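Local coordinates for CBS domain protein (Bacillus anthracis, PDB 3LQN) that is of unknown function but carries a pair of CBS domains, modules that in many relatives bind adenosine nucleotides and regulate partner proteins, at residues Met87-Glu90 and Gln91-Gln95. Numbering follows the deposited sequence.
Sequences MKVE and QVMKQ. With SO4 (sulfate ion), chain B.
Q91 reaches back three residues to K88 and bonds to its backbone twice. Its side-chain OE1 takes the N-H of K88 at 2.7 Å, with an N-H...O angle of 162° and the donor in the amide carbonyl plane. Its own N gives to K88 O at 3.0 Å. With CG beside the backbone N (chi1 -66°) and the chain extended beyond it, OE1 is carried back to the N-H of K88. The same OE1 lies 3.0 Å from M87 CA and also touches CB, and the two side chains cross at about a right angle. V92 follows with its N bonded to V89 O at 3.1 Å. Its CG1 lies 4.2 Å from M87 CE, and both side chains also touch L36 of helix 36-46. K88-Q91 and V89-V92 are two overlapping type I beta turns in the loop between helix 66-72 and strand 99-101. M93 N is the second donor to V89 O, at 3.0 Å and nearly in line with the C=O bond. M93 SD lies 4.3 Å from V89 CG1, and both residues pack on V53 of strand 50-54. Q95 N donates to O4 of a sulfate ion, probably from the crystallisation liquor, at 3.1 Å; D96 N binds it too.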
loop_
_atom_site.group_PDB
_atom_site.type_symbol
_atom_site.label_atom_id
_atom_site.label_comp_id
_atom_site.label_asym_id
_atom_site.label_seq_id
_atom_site.Cartn_x
_atom_site.Cartn_y
_atom_site.Cartn_z
ATOM N N MET A 87 0.369 -0.639 24.433
ATOM C CA MET A 87 1.130 -1.522 23.579
ATOM C C MET A 87 2.377 -0.921 23.016
ATOM O O MET A 87 2.505 0.308 22.891
ATOM C CB MET A 87 0.237 -1.928 22.394
ATOM C CG MET A 87 -1.033 -2.611 22.938
ATOM S SD MET A 87 -2.229 -2.978 21.631
ATOM C CE MET A 87 -1.471 -4.284 20.783
ATOM N N LYS A 88 3.282 -1.807 22.658
ATOM C CA LYS A 88 4.563 -1.397 22.086
ATOM C C LYS A 88 4.748 -1.958 20.690
ATOM O O LYS A 88 4.111 -2.938 20.276
ATOM C CB LYS A 88 5.737 -1.865 22.981
ATOM C CG LYS A 88 5.805 -1.084 24.311
ATOM C CD LYS A 88 6.984 -1.482 25.105
ATOM C CE LYS A 88 7.464 -0.270 25.944
ATOM N NZ LYS A 88 6.338 0.403 26.632
ATOM N N VAL A 89 5.678 -1.345 19.944
ATOM C CA VAL A 89 5.995 -1.765 18.576
ATOM C C VAL A 89 6.332 -3.259 18.483
ATOM O O VAL A 89 5.861 -3.951 17.551
ATOM C CB VAL A 89 7.229 -0.922 18.111
ATOM C CG1 VAL A 89 7.961 -1.587 16.960
ATOM C CG2 VAL A 89 6.754 0.453 17.695
ATOM N N GLU A 90 7.061 -3.746 19.482
ATOM C CA GLU A 90 7.483 -5.155 19.520
ATOM C C GLU A 90 6.291 -6.122 19.411
ATOM O O GLU A 90 6.446 -7.208 18.882
ATOM C CB GLU A 90 8.274 -5.480 20.798
ATOM C CG GLU A 90 7.495 -5.463 22.085
ATOM C CD GLU A 90 8.434 -5.581 23.303
ATOM O OE1 GLU A 90 8.877 -4.524 23.822
ATOM O OE2 GLU A 90 8.743 -6.725 23.725
ATOM N N GLN A 91 5.117 -5.712 19.882
ATOM C CA GLN A 91 3.975 -6.652 19.935
ATOM C C GLN A 91 3.311 -6.866 18.578
ATOM O O GLN A 91 2.546 -7.821 18.432
ATOM C CB GLN A 91 2.917 -6.181 20.919
ATOM C CG GLN A 91 3.350 -6.181 22.361
ATOM C CD GLN A 91 2.348 -5.489 23.195
ATOM O OE1 GLN A 91 2.347 -4.271 23.273
ATOM N NE2 GLN A 91 1.459 -6.261 23.857
ATOM N N VAL A 92 3.567 -6.017 17.594
ATOM C CA VAL A 92 2.863 -6.143 16.310
ATOM C C VAL A 92 3.800 -6.139 15.094
ATOM O O VAL A 92 3.356 -6.367 13.987
ATOM C CB VAL A 92 1.731 -5.056 16.098
ATOM C CG1 VAL A 92 0.620 -5.145 17.194
ATOM C CG2 VAL A 92 2.359 -3.632 15.995
ATOM N N MET A 93 5.060 -5.780 15.281
ATOM C CA MET A 93 5.960 -5.720 14.124
ATOM C C MET A 93 6.158 -7.112 13.464
ATOM O O MET A 93 5.942 -8.161 14.065
ATOM C CB MET A 93 7.330 -5.165 14.540
ATOM C CG MET A 93 8.064 -6.073 15.426
ATOM S SD MET A 93 9.712 -5.320 15.805
ATOM C CE MET A 93 10.370 -6.506 16.949
ATOM N N LYS A 94 6.646 -7.081 12.236
ATOM C CA LYS A 94 6.899 -8.286 11.424
ATOM C C LYS A 94 8.420 -8.409 11.390
ATOM O O LYS A 94 9.108 -7.462 11.027
ATOM C CB LYS A 94 6.338 -8.015 10.052
ATOM C CG LYS A 94 6.411 -9.165 9.001
ATOM C CD LYS A 94 5.654 -8.751 7.736
ATOM C CE LYS A 94 5.360 -9.923 6.804
ATOM N NZ LYS A 94 4.036 -9.738 6.140
ATOM N N GLN A 95 8.942 -9.555 11.814
ATOM C CA GLN A 95 10.390 -9.779 11.855
ATOM C C GLN A 95 10.844 -10.484 10.582
ATOM O O GLN A 95 11.966 -10.305 10.157
ATOM C CB GLN A 95 10.775 -10.647 13.043
ATOM C CG GLN A 95 10.345 -10.122 14.401
ATOM C CD GLN A 95 11.486 -10.141 15.392
ATOM O OE1 GLN A 95 12.645 -10.192 15.003
ATOM N NE2 GLN A 95 11.166 -10.067 16.673
HETATM S S SO4 B . 6.739 -12.373 12.267
HETATM O O1 SO4 B . 6.062 -13.590 12.715
HETATM O O2 SO4 B . 7.722 -12.689 11.243
HETATM O O3 SO4 B . 5.739 -11.466 11.698
HETATM O O4 SO4 B . 7.394 -11.724 13.411
#